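Eukaryotic translation initiation factor 2A (Schizosaccharomyces pombe, PDB 3WJ9) probably directs initiator methionyl-tRNA to the 40S ribosomal subunit in a codon-dependent manner, in the early steps of translating a small number of specific mRNAs. Local coordinates at residues A[193-198]-A[229-234]; A[321-326]-A[364-369]. One frame throughout, in Å; residues are numbered along the deposited sequence.

How the interactions relate
Both contacts join consecutive blades of the beta-propeller that makes up this piece of the factor. In interaction 1 the third strand of the sheet 170-212 meets the second strand of the sheet 220-247; in interaction 2 the second strands of two later sheets, which belong largely to the WD 3 and WD 4 repeats, face each other. The blade 271-310 comes between the two pairs in the chain. The centres of the contacts are 29 Å apart and their nearest atoms about 14 Å, so they do not touch. Neither contact has a hydrogen bond across it. Interaction 1 is aliphatic, whereas interaction 2 adds a tyrosine, a glutamine and the backbone of a turn to its leucine pair.

Interaction 1 (A[193-198]-A[229-234])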
loop_
_atom_site.group_PDB
_atom_site.type_symbol
_atom_site.label_atom_id
_atom_site.label_comp_id
_atom_site.label_asym_id
_atom_site.label_seq_id
_atom_site.Cartn_x
_atom_site.Cartn_y
_atom_site.Cartn_z
ATOM N N ALA A 193 -5.620 -18.231 18.299
ATOM C CA ALA A 193 -5.100 -17.914 16.978
ATOM C C ALA A 193 -3.599 -18.156 16.937
ATOM O O ALA A 193 -2.953 -18.246 17.979
ATOM C CB ALA A 193 -5.420 -16.484 16.608
ATOM N N SER A 194 -3.044 -18.261 15.734
ATOM C CA SER A 194 -1.619 -18.529 15.586
ATOM C C SER A 194 -0.993 -17.775 14.415
ATOM O O SER A 194 -1.657 -17.479 13.422
ATOM C CB SER A 194 -1.380 -20.031 15.421
ATOM O OG SER A 194 0.004 -20.312 15.297
ATOM N N VAL A 195 0.296 -17.473 14.552
ATOM C CA VAL A 195 1.072 -16.809 13.512
ATOM C C VAL A 195 2.301 -17.654 13.178
ATOM O O VAL A 195 2.940 -18.208 14.069
ATOM C CB VAL A 195 1.510 -15.392 13.950
ATOM C CG1 VAL A 195 2.502 -14.791 12.963
ATOM C CG2 VAL A 195 0.299 -14.487 14.111
ATOM N N ARG A 196 2.626 -17.747 11.891
ATOM C CA ARG A 196 3.691 -18.630 11.425
ATOM C C ARG A 196 4.561 -17.996 10.335
ATOM O O ARG A 196 4.063 -17.273 9.475
ATOM C CB ARG A 196 3.085 -19.937 10.905
ATOM C CG ARG A 196 3.871 -21.154 11.308
ATOM C CD ARG A 196 3.452 -21.612 12.674
ATOM N NE ARG A 196 2.112 -22.176 12.694
ATOM C CZ ARG A 196 1.842 -23.424 12.340
ATOM N NH1 ARG A 196 2.827 -24.232 11.971
ATOM N NH2 ARG A 196 0.597 -23.874 12.377
ATOM N N THR A 197 5.863 -18.265 10.370
ATOM C CA THR A 197 6.741 -17.824 9.287
ATOM C C THR A 197 7.470 -19.008 8.657
ATOM O O THR A 197 7.839 -19.963 9.343
ATOM C CB THR A 197 7.787 -16.794 9.758
ATOM O OG1 THR A 197 8.722 -17.426 10.639
ATOM C CG2 THR A 197 7.114 -15.632 10.481
ATOM N N TYR A 198 7.669 -18.935 7.345
ATOM C CA TYR A 198 8.353 -19.984 6.598
ATOM C C TYR A 198 9.276 -19.398 5.539
ATOM O O TYR A 198 8.939 -18.405 4.892
ATOM C CB TYR A 198 7.343 -20.917 5.920
ATOM C CG TYR A 198 6.676 -21.917 6.835
ATOM C CD1 TYR A 198 5.520 -21.588 7.527
ATOM C CD2 TYR A 198 7.182 -23.202 6.977
ATOM C CE1 TYR A 198 4.900 -22.502 8.354
ATOM C CE2 TYR A 198 6.565 -24.124 7.801
ATOM C CZ TYR A 198 5.426 -23.767 8.490
ATOM O OH TYR A 198 4.806 -24.679 9.314
ATOM N N LEU A 229 9.376 -8.366 11.352
ATOM C CA LEU A 229 7.949 -8.393 11.038
ATOM C C LEU A 229 7.036 -8.032 12.209
ATOM O O LEU A 229 6.956 -8.764 13.200
ATOM C CB LEU A 229 7.567 -9.776 10.513
ATOM C CG LEU A 229 6.071 -10.044 10.365
ATOM C CD1 LEU A 229 5.463 -9.167 9.280
ATOM C CD2 LEU A 229 5.847 -11.509 10.076
ATOM N N LEU A 230 6.330 -6.913 12.070
ATOM C CA LEU A 230 5.356 -6.476 13.066
ATOM C C LEU A 230 4.033 -7.226 12.923
ATOM O O LEU A 230 3.564 -7.474 11.811
ATOM C CB LEU A 230 5.109 -4.974 12.946
ATOM C CG LEU A 230 6.264 -4.041 13.307
ATOM C CD1 LEU A 230 5.890 -2.600 13.017
ATOM C CD2 LEU A 230 6.647 -4.204 14.765
ATOM N N VAL A 231 3.436 -7.576 14.058
ATOM C CA VAL A 231 2.168 -8.301 14.083
ATOM C C VAL A 231 1.166 -7.583 14.987
ATOM O O VAL A 231 1.504 -7.175 16.096
ATOM C CB VAL A 231 2.358 -9.753 14.572
ATOM C CG1 VAL A 231 1.056 -10.527 14.462
ATOM C CG2 VAL A 231 3.458 -10.449 13.777
ATOM N N LEU A 232 -0.067 -7.426 14.516
ATOM C CA LEU A 232 -1.073 -6.679 15.268
ATOM C C LEU A 232 -2.361 -7.469 15.479
ATOM O O LEU A 232 -3.055 -7.804 14.523
ATOM C CB LEU A 232 -1.393 -5.363 14.557
ATOM C CG LEU A 232 -2.444 -4.467 15.218
ATOM C CD1 LEU A 232 -1.954 -3.961 16.567
ATOM C CD2 LEU A 232 -2.819 -3.309 14.306
ATOM N N THR A 233 -2.678 -7.752 16.737
ATOM C CA THR A 233 -3.925 -8.428 17.078
ATOM C C THR A 233 -5.057 -7.416 17.193
ATOM O O THR A 233 -4.998 -6.484 17.992
ATOM C CB THR A 233 -3.802 -9.224 18.394
ATOM O OG1 THR A 233 -3.227 -10.506 18.117
ATOM C CG2 THR A 233 -5.167 -9.431 19.040
ATOM N N GLN A 234 -6.085 -7.604 16.374
ATOM C CA GLN A 234 -7.240 -6.719 16.375
ATOM C C GLN A 234 -8.535 -7.509 16.240
ATOM O O GLN A 234 -9.204 -7.791 17.234
ATOM C CB GLN A 234 -7.131 -5.693 15.249
ATOM C CG GLN A 234 -8.202 -4.623 15.292
ATOM C CD GLN A 234 -7.738 -3.327 14.667
ATOM O OE1 GLN A 234 -6.846 -3.318 13.819
ATOM N NE2 GLN A 234 -8.335 -2.219 15.090
#
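No ring, amide or guanidinium group takes part where V195 meets V231; this seam between two propeller blades is closed by methyl groups, and the nearby rings border it from within their own sheets. F184, on the strand paired with 193-198, touches V195, while Y244, on strand 242-247, touches V231 within the other blade.

The two segments run in roughly opposite directions but belong to different sheets. They face each other with CA of V195 8.6 Å from CA of V231, too far for backbone pairing, and the gap is filled by side chains. V195 and T197, two residues apart, project from the same side of their strand, and L229 and V231 do likewise on theirs. The two valines slide past one another in opposite senses, each offering one branch: CG2 of V195 lies 4.0 Å from CG1 of V231. On V231 that branch stands anti to the backbone N (chi1 -174°), whereas the touching branch of V195 sits beside its own backbone N. Compact beta-branched residues suit this place, since they are at ease in extended strands and their two methyls spread close to the chain.

Further along, the strands are wider apart, with CA of T197 9.7 Å from CA of L229. Here the longer leucine makes up the difference, reaching over to the threonine with one terminal methyl. It also touches A182, so it spans the second and third strands of the facing sheet. Threonine suits its position by being two-sided: its methyl serves the seam, while the chi1 of 68° carries OG1 away from the leucine. The closest approach of this second pair is between T197 CG2 and L229 CD2, at 4.3 Å.

Interaction 2 (A[321-326]-A[364-369]); sequences SRYILL and DSQFLL
Y323 reaches from the WD 3 blade of the beta-propeller toward the turn of S365 and Q366, which leads into the next strand of the WD 4 blade. From its CB, the ring is set by CG lying beside the backbone N (chi1 -52°). CD2 comes 4.3 Å from S365 CB, and CE2, one atom on, lies 3.5 Å from S365 O, which approaches the ring obliquely. On the other flank CE1 lies over a face of the R322 guanidinium, whose NE is salt-bridged to D340. At the tip, OH is 4.2 Å from Q366 OE1, too far to bond. A tyrosine suits this place because its long flat ring can span the gap between blades. S365 is small enough to sit close beside it, and its OG accepts the backbone N-H of N320.

Q366 bends at chi2, bringing its amide to the ring edge with the two planes 70° apart. NE2 donates to D364 O over 2.9 Å in a bent bond (139° at the hydrogen) that helps to orient the amide. With an alanine here, D364 O would probably lose this donor and the edge of the tyrosine its polar neighbour.

Further along the two strands, leucines suit an apolar part of the seam, where C359 of the WD 4 blade touches both: L325 CD1 inserts against both methyls of L368, 3.7 Å from CD1 and 3.9 Å from CD2.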
loop_
_atom_site.group_PDB
_atom_site.type_symbol
_atom_site.label_atom_id
_atom_site.label_comp_id
_atom_site.label_asym_id
_atom_site.label_seq_id
_atom_site.Cartn_x
_atom_site.Cartn_y
_atom_site.Cartn_z
ATOM N N SER A 321 14.275 8.514 4.686
ATOM C CA SER A 321 14.365 8.133 6.095
ATOM C C SER A 321 14.921 9.237 6.991
ATOM O O SER A 321 15.411 8.961 8.085
ATOM C CB SER A 321 15.221 6.872 6.257
ATOM O OG SER A 321 14.560 5.735 5.735
ATOM N N ARG A 322 14.843 10.483 6.535
ATOM C CA ARG A 322 15.328 11.602 7.331
ATOM C C ARG A 322 14.189 12.303 8.064
ATOM O O ARG A 322 14.319 12.659 9.234
ATOM C CB ARG A 322 16.077 12.612 6.458
ATOM C CG ARG A 322 16.656 13.776 7.250
ATOM C CD ARG A 322 17.100 14.920 6.354
ATOM N NE ARG A 322 17.595 16.053 7.134
ATOM C CZ ARG A 322 17.873 17.248 6.625
ATOM N NH1 ARG A 322 17.702 17.477 5.331
ATOM N NH2 ARG A 322 18.318 18.218 7.413
ATOM N N TYR A 323 13.073 12.496 7.369
ATOM C CA TYR A 323 11.952 13.252 7.916
ATOM C C TYR A 323 10.831 12.353 8.419
ATOM O O TYR A 323 10.590 11.275 7.878
ATOM C CB TYR A 323 11.403 14.218 6.866
ATOM C CG TYR A 323 12.459 15.097 6.241
ATOM C CD1 TYR A 323 13.115 16.062 6.991
ATOM C CD2 TYR A 323 12.796 14.966 4.901
ATOM C CE1 TYR A 323 14.082 16.868 6.429
ATOM C CE2 TYR A 323 13.763 15.772 4.326
ATOM C CZ TYR A 323 14.402 16.721 5.097
ATOM O OH TYR A 323 15.365 17.526 4.534
ATOM N N ILE A 324 10.146 12.808 9.463
ATOM C CA ILE A 324 9.010 12.083 10.020
ATOM C C ILE A 324 7.776 12.982 10.064
ATOM O O ILE A 324 7.810 14.068 10.641
ATOM C CB ILE A 324 9.321 11.547 11.434
ATOM C CG1 ILE A 324 10.608 10.717 11.419
ATOM C CG2 ILE A 324 8.162 10.720 11.956
ATOM C CD1 ILE A 324 10.999 10.160 12.773
ATOM N N LEU A 325 6.689 12.523 9.447
ATOM C CA LEU A 325 5.463 13.309 9.355
ATOM C C LEU A 325 4.448 12.869 10.404
ATOM O O LEU A 325 4.332 11.682 10.708
ATOM C CB LEU A 325 4.868 13.194 7.946
ATOM C CG LEU A 325 3.657 14.047 7.555
ATOM C CD1 LEU A 325 3.731 14.397 6.082
ATOM C CD2 LEU A 325 2.350 13.325 7.848
ATOM N N LEU A 326 3.714 13.829 10.957
ATOM C CA LEU A 326 2.685 13.522 11.942
ATOM C C LEU A 326 1.449 14.378 11.684
ATOM O O LEU A 326 1.489 15.600 11.823
ATOM C CB LEU A 326 3.214 13.742 13.360
ATOM C CG LEU A 326 2.333 13.205 14.488
ATOM C CD1 LEU A 326 2.090 11.715 14.318
ATOM C CD2 LEU A 326 2.946 13.496 15.847
ATOM N N ASP A 364 11.811 12.245 -3.717
ATOM C CA ASP A 364 13.086 12.745 -3.216
ATOM C C ASP A 364 12.976 13.314 -1.803
ATOM O O ASP A 364 13.921 13.925 -1.300
ATOM C CB ASP A 364 13.643 13.807 -4.167
ATOM C CG ASP A 364 12.754 15.031 -4.263
ATOM O OD1 ASP A 364 11.527 14.892 -4.085
ATOM O OD2 ASP A 364 13.282 16.133 -4.524
ATOM N N SER A 365 11.814 13.117 -1.181
ATOM C CA SER A 365 11.558 13.531 0.202
ATOM C C SER A 365 11.662 15.039 0.421
ATOM O O SER A 365 11.710 15.501 1.562
ATOM C CB SER A 365 12.521 12.824 1.163
ATOM O OG SER A 365 12.636 11.446 0.862
ATOM N N GLN A 366 11.691 15.806 -0.663
ATOM C CA GLN A 366 11.868 17.247 -0.547
ATOM C C GLN A 366 10.546 17.993 -0.601
ATOM O O GLN A 366 10.424 19.090 -0.057
ATOM C CB GLN A 366 12.799 17.761 -1.643
ATOM C CG GLN A 366 14.179 17.134 -1.598
ATOM C CD GLN A 366 14.775 17.161 -0.204
ATOM O OE1 GLN A 366 14.745 18.186 0.478
ATOM N NE2 GLN A 366 15.312 16.028 0.230
ATOM N N PHE A 367 9.556 17.406 -1.259
ATOM C CA PHE A 367 8.256 18.051 -1.358
ATOM C C PHE A 367 7.197 17.245 -0.618
ATOM O O PHE A 367 7.475 16.161 -0.100
ATOM C CB PHE A 367 7.857 18.242 -2.823
ATOM C CG PHE A 367 8.903 18.937 -3.657
ATOM C CD1 PHE A 367 9.742 19.891 -3.100
ATOM C CD2 PHE A 367 9.038 18.640 -5.000
ATOM C CE1 PHE A 367 10.695 20.532 -3.869
ATOM C CE2 PHE A 367 9.989 19.275 -5.773
ATOM C CZ PHE A 367 10.818 20.221 -5.208
ATOM N N LEU A 368 5.984 17.784 -0.568
ATOM C CA LEU A 368 4.894 17.130 0.136
ATOM C C LEU A 368 3.573 17.420 -0.559
ATOM O O LEU A 368 3.227 18.576 -0.790
ATOM C CB LEU A 368 4.844 17.593 1.594
ATOM C CG LEU A 368 3.803 16.922 2.487
ATOM C CD1 LEU A 368 4.108 15.439 2.598
ATOM C CD2 LEU A 368 3.780 17.568 3.863
ATOM N N LEU A 369 2.841 16.365 -0.896
ATOM C CA LEU A 369 1.536 16.518 -1.526
ATOM C C LEU A 369 0.440 16.299 -0.489
ATOM O O LEU A 369 0.554 15.424 0.369
ATOM C CB LEU A 369 1.380 15.540 -2.698
ATOM C CG LEU A 369 0.224 15.720 -3.691
ATOM C CD1 LEU A 369 0.579 15.093 -5.030
ATOM C CD2 LEU A 369 -1.077 15.123 -3.172
#